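Local coordinates for protein synthesis inhibitor I (Hordeum vulgare, PDB 4FBC) that belongs to the plant ribosome-inactivating proteins, probably inhibits protein synthesis, and holds adenosine monophosphate in a pocket of this model, at residues V132-Q137 / G185-L190; T18-A23 / A71-A76; T144-R149 / Q161-A166. The protein carries 3 engineered substitutions. All coordinates share one frame; numbering follows the deposited sequence.

Contact 1. Residues V132-Q137 / G185-L190; sequences VALGRQ and GFVAGL
Leu134 meets Phe186, Val187 and Leu190 where a short strand packs on residues 185-190 of helix 181-190, within the helical part of the ribosome-inactivating protein fold. The strand, 134-135, leads straight into helix 136-147. Leu190 makes the closest approach: its CD1 stands over the face of the peptide between Leu134 and Gly135, 3.4 Å from Leu134 O and 4.1 Å from Leu134 CB. CG of Leu190 is anti to its own carbonyl carbon (chi1 -61°), and CD1 then continues the extended line, which carries CD1 away from its own CA toward Leu134. Leu134 sends its CD1 the other way along the helix, to the edge of the Phe186 ring, 4.0 Å from CE2 and near the ring plane. The two side chains cross at about a right angle. Val187 CG2 lies a little farther from Leu134 CD1, at 4.5 Å. Branched and aromatic side chains suit this buried place, since they fill space and bring no polar group with them.

Around this first shell, Met173 of helix 157-179 touches Leu134 and Val187, and Ile203 packs on Leu134 and Phe186. Backbone bonds between Leu134 and Gly201 pair this short, weakly bonded strand with 200-201, antiparallel.

Gly135 is the N-cap of helix 136-147. Its phi of 158° would press a side chain against the carbonyl oxygen of Leu134, so glycine fits the bend. One water bridges the backbones of the two segments: Arg136 N, in the first turn and thus without a helical acceptor, donates to the water at 2.8 Å, and the water donates to Leu190 O at 2.6 Å.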
loop_
_atom_site.group_PDB
_atom_site.type_symbol
_atom_site.label_atom_id
_atom_site.label_comp_id
_atom_site.label_asym_id
_atom_site.label_seq_id
_atom_site.Cartn_x
_atom_site.Cartn_y
_atom_site.Cartn_z
ATOM N N VAL A 132 -1.557 -16.583 -2.305
ATOM C CA VAL A 132 -2.753 -15.758 -2.461
ATOM C C VAL A 132 -3.091 -15.487 -3.928
ATOM O O VAL A 132 -2.335 -14.828 -4.642
ATOM C CB VAL A 132 -2.600 -14.402 -1.740
ATOM C CG1 VAL A 132 -3.906 -13.625 -1.786
ATOM C CG2 VAL A 132 -2.154 -14.619 -0.296
ATOM N N ALA A 133 -4.245 -15.980 -4.369
ATOM C CA ALA A 133 -4.702 -15.726 -5.734
ATOM C C ALA A 133 -5.125 -14.271 -5.904
ATOM O O ALA A 133 -5.951 -13.759 -5.143
ATOM C CB ALA A 133 -5.848 -16.654 -6.098
ATOM N N LEU A 134 -4.563 -13.615 -6.911
ATOM C CA LEU A 134 -4.953 -12.253 -7.241
ATOM C C LEU A 134 -5.611 -12.259 -8.619
ATOM O O LEU A 134 -5.360 -13.163 -9.422
ATOM C CB LEU A 134 -3.728 -11.340 -7.234
ATOM C CG LEU A 134 -2.956 -11.329 -5.903
ATOM C CD1 LEU A 134 -1.727 -10.451 -5.986
ATOM C CD2 LEU A 134 -3.856 -10.880 -4.783
ATOM N N GLY A 135 -6.442 -11.259 -8.887
ATOM C CA GLY A 135 -7.117 -11.151 -10.173
ATOM C C GLY A 135 -8.369 -10.305 -10.066
ATOM O O GLY A 135 -8.729 -9.857 -8.969
ATOM N N ARG A 136 -9.050 -10.090 -11.191
ATOM C CA ARG A 136 -10.262 -9.277 -11.189
ATOM C C ARG A 136 -11.383 -9.842 -10.301
ATOM O O ARG A 136 -11.968 -9.110 -9.506
ATOM C CB ARG A 136 -10.783 -9.049 -12.614
ATOM C CG ARG A 136 -11.823 -7.943 -12.687
ATOM C CD ARG A 136 -12.449 -7.815 -14.071
ATOM N NE ARG A 136 -11.507 -7.392 -15.109
ATOM C CZ ARG A 136 -11.073 -6.144 -15.278
ATOM N NH1 ARG A 136 -11.454 -5.186 -14.449
ATOM N NH2 ARG A 136 -10.242 -5.851 -16.271
ATOM N N GLN A 137 -11.695 -11.129 -10.439
ATOM C CA GLN A 137 -12.761 -11.710 -9.623
ATOM C C GLN A 137 -12.409 -11.743 -8.128
ATOM O O GLN A 137 -13.284 -11.550 -7.278
ATOM C CB GLN A 137 -13.151 -13.106 -10.109
ATOM C CG GLN A 137 -14.508 -13.535 -9.589
ATOM C CD GLN A 137 -15.600 -12.593 -10.057
ATOM O OE1 GLN A 137 -15.724 -12.331 -11.254
ATOM N NE2 GLN A 137 -16.375 -12.051 -9.120
ATOM N N GLY A 185 2.415 -3.849 -11.839
ATOM C CA GLY A 185 2.523 -4.377 -13.189
ATOM C C GLY A 185 1.962 -5.792 -13.285
ATOM O O GLY A 185 1.293 -6.138 -14.264
ATOM N N PHE A 186 2.251 -6.616 -12.278
ATOM C CA PHE A 186 1.715 -7.982 -12.194
ATOM C C PHE A 186 0.181 -7.994 -12.144
ATOM O O PHE A 186 -0.478 -8.743 -12.884
ATOM C CB PHE A 186 2.314 -8.711 -10.979
ATOM C CG PHE A 186 1.684 -10.064 -10.689
ATOM C CD1 PHE A 186 2.130 -11.206 -11.338
ATOM C CD2 PHE A 186 0.668 -10.183 -9.745
ATOM C CE1 PHE A 186 1.558 -12.454 -11.066
ATOM C CE2 PHE A 186 0.082 -11.426 -9.470
ATOM C CZ PHE A 186 0.530 -12.558 -10.129
ATOM N N VAL A 187 -0.393 -7.164 -11.279
ATOM C CA VAL A 187 -1.842 -7.058 -11.198
ATOM C C VAL A 187 -2.435 -6.499 -12.501
ATOM O O VAL A 187 -3.466 -6.977 -12.972
ATOM C CB VAL A 187 -2.286 -6.200 -10.004
ATOM C CG1 VAL A 187 -3.791 -5.982 -10.038
ATOM C CG2 VAL A 187 -1.865 -6.871 -8.691
ATOM N N ALA A 188 -1.781 -5.499 -13.085
ATOM C CA ALA A 188 -2.265 -4.916 -14.338
ATOM C C ALA A 188 -2.295 -5.996 -15.410
ATOM O O ALA A 188 -3.155 -5.983 -16.292
ATOM C CB ALA A 188 -1.359 -3.758 -14.778
ATOM N N GLY A 189 -1.355 -6.934 -15.318
ATOM C CA GLY A 189 -1.233 -8.012 -16.289
ATOM C C GLY A 189 -2.329 -9.050 -16.193
ATOM O O GLY A 189 -2.556 -9.803 -17.147
ATOM N N LEU A 190 -3.001 -9.102 -15.045
ATOM C CA LEU A 190 -4.105 -10.037 -14.828
ATOM C C LEU A 190 -5.454 -9.460 -15.258
ATOM O O LEU A 190 -6.439 -10.195 -15.368
ATOM C CB LEU A 190 -4.177 -10.450 -13.354
ATOM C CG LEU A 190 -2.954 -11.158 -12.773
ATOM C CD1 LEU A 190 -3.158 -11.408 -11.271
ATOM C CD2 LEU A 190 -2.653 -12.462 -13.505
HETATM O O HOH W 1 -7.999 -11.216 -13.525
#

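Contact 2. Residues T18-A23 / A71-A76; sequences TFNVQA and ASPTSA
An Asx turn at the end of strand 16-20, an outermost strand of the main mixed sheet, packs its Asn20 amide against Pro73 in the loop between strands 64-70 and 78-83. The proline ring covers one amide face, Asn20 ND2 lying 3.4 Å from Pro73 CG; Asn20 OD1 is 3.6 Å from Ser72 CA. With CG of Asn20 anti to the backbone N (chi1 160°), the amide lies beside the following backbone, and OD1 accepts from Gln22 N at 3.0 Å. That bond is nearly straight, its donor standing well above the other amide face. A type I turn from Asn20 to Ala23 runs with it. Val21 CG2 and Gln22 CG rest against Ala71 O, and one water accepts from Gln22 NE2 and donates to Ala71 O.

The partner loop has its own ST turn, Thr74 N donating to Ser72 OG at 3.3 Å, and Ser72 OG shares a hydrogen bond of 2.6 Å with Ser75 OG. The backbone of Lys70, in strand 64-70, is hydrogen-bonded to those of Phe19 and Val21. Asparagine and serine thus shape their own backbones; between the two segments themselves there is van der Waals contact and one water bridge, at the protein surface.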
loop_
_atom_site.group_PDB
_atom_site.type_symbol
_atom_site.label_atom_id
_atom_site.label_comp_id
_atom_site.label_asym_id
_atom_site.label_seq_id
_atom_site.Cartn_x
_atom_site.Cartn_y
_atom_site.Cartn_z
ATOM N N THR A 18 -10.181 6.445 -6.549
ATOM C CA THR A 18 -11.315 5.571 -6.804
ATOM C C THR A 18 -11.013 4.643 -7.973
ATOM O O THR A 18 -10.426 5.065 -8.975
ATOM C CB THR A 18 -12.598 6.392 -7.085
ATOM O OG1 THR A 18 -12.945 7.150 -5.918
ATOM C CG2 THR A 18 -13.765 5.483 -7.442
ATOM N N PHE A 19 -11.379 3.373 -7.825
ATOM C CA PHE A 19 -11.238 2.420 -8.917
ATOM C C PHE A 19 -12.495 1.573 -9.067
ATOM O O PHE A 19 -13.021 1.030 -8.094
ATOM C CB PHE A 19 -10.008 1.525 -8.710
ATOM C CG PHE A 19 -9.786 0.526 -9.818
ATOM C CD1 PHE A 19 -9.501 0.953 -11.112
ATOM C CD2 PHE A 19 -9.859 -0.840 -9.567
ATOM C CE1 PHE A 19 -9.291 0.036 -12.137
ATOM C CE2 PHE A 19 -9.650 -1.773 -10.588
ATOM C CZ PHE A 19 -9.369 -1.330 -11.878
ATOM N N ASN A 20 -12.977 1.471 -10.303
ATOM C CA ASN A 20 -14.059 0.568 -10.653
ATOM C C ASN A 20 -13.453 -0.797 -10.983
ATOM O O ASN A 20 -12.628 -0.909 -11.889
ATOM C CB ASN A 20 -14.827 1.176 -11.839
ATOM C CG ASN A 20 -15.653 0.162 -12.613
ATOM O OD1 ASN A 20 -16.020 -0.904 -12.113
ATOM N ND2 ASN A 20 -15.964 0.509 -13.858
ATOM N N VAL A 21 -13.862 -1.835 -10.253
ATOM C CA VAL A 21 -13.215 -3.145 -10.376
ATOM C C VAL A 21 -13.411 -3.809 -11.740
ATOM O O VAL A 21 -12.732 -4.788 -12.055
ATOM C CB VAL A 21 -13.627 -4.136 -9.247
ATOM C CG1 VAL A 21 -13.459 -3.489 -7.885
ATOM C CG2 VAL A 21 -15.057 -4.617 -9.425
ATOM N N GLN A 22 -14.333 -3.291 -12.546
ATOM C CA GLN A 22 -14.530 -3.827 -13.893
ATOM C C GLN A 22 -13.784 -3.012 -14.959
ATOM O O GLN A 22 -13.865 -3.319 -16.155
ATOM C CB GLN A 22 -16.027 -3.946 -14.232
ATOM C CG GLN A 22 -16.788 -4.997 -13.401
ATOM C CD GLN A 22 -16.281 -6.433 -13.608
ATOM O OE1 GLN A 22 -15.988 -6.858 -14.735
ATOM N NE2 GLN A 22 -16.184 -7.186 -12.514
ATOM N N ALA A 23 -13.046 -1.987 -14.525
ATOM C CA ALA A 23 -12.357 -1.084 -15.460
ATOM C C ALA A 23 -11.110 -1.712 -16.094
ATOM O O ALA A 23 -10.674 -2.795 -15.701
ATOM C CB ALA A 23 -12.010 0.238 -14.788
ATOM N N ALA A 71 -17.950 -1.818 -7.311
ATOM C CA ALA A 71 -18.310 -2.987 -8.110
ATOM C C ALA A 71 -18.635 -2.587 -9.546
ATOM O O ALA A 71 -18.541 -3.406 -10.464
ATOM C CB ALA A 71 -19.487 -3.713 -7.488
ATOM N N SER A 72 -19.019 -1.323 -9.724
ATOM C CA SER A 72 -19.449 -0.793 -11.016
ATOM C C SER A 72 -19.462 0.738 -10.954
ATOM O O SER A 72 -19.435 1.308 -9.861
ATOM C CB SER A 72 -20.847 -1.313 -11.358
ATOM O OG SER A 72 -21.842 -0.427 -10.872
ATOM N N PRO A 73 -19.497 1.414 -12.123
ATOM C CA PRO A 73 -19.476 2.888 -12.147
ATOM C C PRO A 73 -20.624 3.579 -11.394
ATOM O O PRO A 73 -20.501 4.762 -11.060
ATOM C CB PRO A 73 -19.564 3.210 -13.643
ATOM C CG PRO A 73 -18.924 2.039 -14.305
ATOM C CD PRO A 73 -19.321 0.848 -13.475
ATOM N N THR A 74 -21.707 2.855 -11.129
ATOM C CA THR A 74 -22.859 3.426 -10.431
ATOM C C THR A 74 -22.894 3.039 -8.953
ATOM O O THR A 74 -23.469 3.753 -8.130
ATOM C CB THR A 74 -24.191 3.001 -11.094
ATOM O OG1 THR A 74 -24.282 1.568 -11.139
ATOM C CG2 THR A 74 -24.287 3.552 -12.498
ATOM N N SER A 75 -22.260 1.915 -8.628
ATOM C CA SER A 75 -22.339 1.310 -7.299
ATOM C C SER A 75 -21.675 2.131 -6.195
ATOM O O SER A 75 -20.719 2.871 -6.441
ATOM C CB SER A 75 -21.716 -0.089 -7.322
ATOM O OG SER A 75 -22.300 -0.905 -8.317
ATOM N N ALA A 76 -22.184 1.988 -4.971
ATOM C CA ALA A 76 -21.527 2.568 -3.807
ATOM C C ALA A 76 -20.239 1.799 -3.553
ATOM O O ALA A 76 -20.225 0.564 -3.591
ATOM C CB ALA A 76 -22.438 2.512 -2.579
HETATM O O HOH W 2 -18.032 -6.416 -10.376
#

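Contact 3. Residues T144-R149 / Q161-A166; sequences TALHGR and QQAREA
The flat amide of Gln162 turns one face to Ala145, whose CB sits almost squarely over it, 3.7 Å from Gln162 CD and 3.8 Å from Gln162 NE2. The glutamine chain is extended, and chi3 of -101° turns the amide broadside to the methyl. The other flat group, the guanidinium of Arg149, brings NH1 to within 4.0 Å of Ala163 CB, at the end of a chain extended from CG to NE. Trp100 makes a cation-pi contact with Arg149, and NH2 bonds Gln160 OE1.

Between these two, helices 136-147 and 157-179, successive in the chain, pack closely: the CA atoms of Leu146 and Ala163 are 6.6 Å apart. Leu146 is the large residue here, its CD2 lying 3.8 Å from Ala166 CB and 4.3 Å from Ala163 CB. Ala145 CB and Ala166 CB meet at 4.3 Å. Beyond them, Leu146 also touches Val167, Leu170 and Leu78. Away from the interface, Gln161 NE2 donates to Glu165 OE2 at 3.0 Å, one helical turn on.

Alanine suits three of these positions because its short side chain lets the backbones come near, with one leucine filling the space. The chemistry is therefore apolar between the helices; Gln162 adds an amide face, while the Arg149 guanidinium is held by Trp100 and by Gln160, just before the segment in the same helix.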
loop_
_atom_site.group_PDB
_atom_site.type_symbol
_atom_site.label_atom_id
_atom_site.label_comp_id
_atom_site.label_asym_id
_atom_site.label_seq_id
_atom_site.Cartn_x
_atom_site.Cartn_y
_atom_site.Cartn_z
ATOM N N THR A 144 -16.852 -7.305 -2.307
ATOM C CA THR A 144 -18.174 -7.786 -1.903
ATOM C C THR A 144 -18.210 -8.253 -0.445
ATOM O O THR A 144 -19.136 -7.921 0.294
ATOM C CB THR A 144 -18.647 -8.937 -2.811
ATOM O OG1 THR A 144 -18.766 -8.457 -4.157
ATOM C CG2 THR A 144 -19.997 -9.468 -2.348
ATOM N N ALA A 145 -17.204 -9.023 -0.043
ATOM C CA ALA A 145 -17.177 -9.620 1.295
ATOM C C ALA A 145 -17.068 -8.569 2.395
ATOM O O ALA A 145 -17.760 -8.652 3.420
ATOM C CB ALA A 145 -16.048 -10.621 1.408
ATOM N N LEU A 146 -16.193 -7.586 2.185
ATOM C CA LEU A 146 -15.969 -6.540 3.183
ATOM C C LEU A 146 -17.083 -5.491 3.161
ATOM O O LEU A 146 -17.505 -4.994 4.206
ATOM C CB LEU A 146 -14.595 -5.876 2.990
ATOM C CG LEU A 146 -13.366 -6.784 3.091
ATOM C CD1 LEU A 146 -12.068 -5.979 3.052
ATOM C CD2 LEU A 146 -13.403 -7.661 4.343
ATOM N N HIS A 147 -17.568 -5.156 1.969
ATOM C CA HIS A 147 -18.596 -4.126 1.851
ATOM C C HIS A 147 -19.931 -4.600 2.427
ATOM O O HIS A 147 -20.739 -3.785 2.871
ATOM C CB HIS A 147 -18.788 -3.727 0.390
ATOM C CG HIS A 147 -19.470 -2.409 0.201
ATOM N ND1 HIS A 147 -20.430 -2.203 -0.766
ATOM C CD2 HIS A 147 -19.310 -1.220 0.831
ATOM C CE1 HIS A 147 -20.840 -0.948 -0.717
ATOM N NE2 HIS A 147 -20.177 -0.330 0.245
ATOM N N GLY A 148 -20.160 -5.910 2.414
ATOM C CA GLY A 148 -21.426 -6.469 2.860
ATOM C C GLY A 148 -21.495 -6.796 4.344
ATOM O O GLY A 148 -22.547 -7.186 4.858
ATOM N N ARG A 149 -20.370 -6.644 5.032
ATOM C CA ARG A 149 -20.303 -6.873 6.473
ATOM C C ARG A 149 -21.266 -5.936 7.208
ATOM O O ARG A 149 -21.333 -4.750 6.911
ATOM C CB ARG A 149 -18.861 -6.649 6.956
ATOM C CG ARG A 149 -18.542 -7.243 8.311
ATOM C CD ARG A 149 -17.074 -7.061 8.676
ATOM N NE ARG A 149 -16.793 -7.607 10.001
ATOM C CZ ARG A 149 -16.456 -8.871 10.222
ATOM N NH1 ARG A 149 -16.346 -9.709 9.199
ATOM N NH2 ARG A 149 -16.220 -9.295 11.458
ATOM N N GLN A 161 -12.475 -16.148 8.265
ATOM C CA GLN A 161 -11.520 -16.636 7.278
ATOM C C GLN A 161 -11.742 -15.946 5.931
ATOM O O GLN A 161 -10.784 -15.510 5.291
ATOM C CB GLN A 161 -11.588 -18.156 7.137
ATOM C CG GLN A 161 -10.433 -18.745 6.346
ATOM C CD GLN A 161 -9.099 -18.083 6.677
ATOM O OE1 GLN A 161 -8.725 -17.940 7.847
ATOM N NE2 GLN A 161 -8.378 -17.664 5.641
ATOM N N GLN A 162 -13.003 -15.833 5.517
ATOM C CA GLN A 162 -13.347 -15.060 4.321
ATOM C C GLN A 162 -12.850 -13.618 4.421
ATOM O O GLN A 162 -12.270 -13.083 3.471
ATOM C CB GLN A 162 -14.861 -15.056 4.076
ATOM C CG GLN A 162 -15.283 -14.013 3.031
ATOM C CD GLN A 162 -16.777 -13.985 2.758
ATOM O OE1 GLN A 162 -17.243 -14.532 1.757
ATOM N NE2 GLN A 162 -17.533 -13.326 3.632
ATOM N N ALA A 163 -13.075 -12.991 5.572
ATOM C CA ALA A 163 -12.667 -11.601 5.761
ATOM C C ALA A 163 -11.146 -11.441 5.729
ATOM O O ALA A 163 -10.644 -10.469 5.168
ATOM C CB ALA A 163 -13.239 -11.039 7.059
ATOM N N ARG A 164 -10.416 -12.378 6.340
ATOM C CA ARG A 164 -8.947 -12.353 6.284
ATOM C C ARG A 164 -8.428 -12.386 4.844
ATOM O O ARG A 164 -7.567 -11.588 4.455
ATOM C CB ARG A 164 -8.337 -13.533 7.050
ATOM C CG ARG A 164 -8.240 -13.358 8.567
ATOM C CD ARG A 164 -7.575 -14.583 9.187
ATOM N NE ARG A 164 -7.140 -14.368 10.567
ATOM C CZ ARG A 164 -7.863 -14.694 11.633
ATOM N NH1 ARG A 164 -9.057 -15.250 11.474
ATOM N NH2 ARG A 164 -7.395 -14.468 12.860
ATOM N N GLU A 165 -8.955 -13.318 4.059
ATOM C CA GLU A 165 -8.515 -13.480 2.681
ATOM C C GLU A 165 -8.862 -12.242 1.861
ATOM O O GLU A 165 -8.086 -11.820 1.001
ATOM C CB GLU A 165 -9.142 -14.743 2.081
ATOM C CG GLU A 165 -8.762 -16.007 2.846
ATOM C CD GLU A 165 -9.504 -17.253 2.376
ATOM O OE1 GLU A 165 -10.461 -17.125 1.579
ATOM O OE2 GLU A 165 -9.126 -18.364 2.813
ATOM N N ALA A 166 -10.019 -11.650 2.146
ATOM C CA ALA A 166 -10.438 -10.426 1.464
ATOM C C ALA A 166 -9.491 -9.258 1.753
ATOM O O ALA A 166 -9.061 -8.558 0.837
ATOM C CB ALA A 166 -11.852 -10.060 1.839
#

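Overall arrangement
The three contacts form a loose triangle, their centres 16 to 18 Å apart. Along the chain contact 2 closes before contact 1 opens, and contact 3 is nested inside the loop that contact 1 closes. Helix 136-147 links them: it starts in contact 1 and runs into contact 3. Its Arg136 NH1 reaches the turn of contact 2, 2.7 Å from Val21 O and 2.8 Å from Ala23 O; farther along, His147 CE1 packs on Ala76 O. This helix ties the sheet edge to helices 157-179 and 181-190. The bound AMP, with Leu171 and Arg179 of helix 157-179 in its pocket, is about 12 Å from the Leu146 side chain and about 13 Å from that of Leu134.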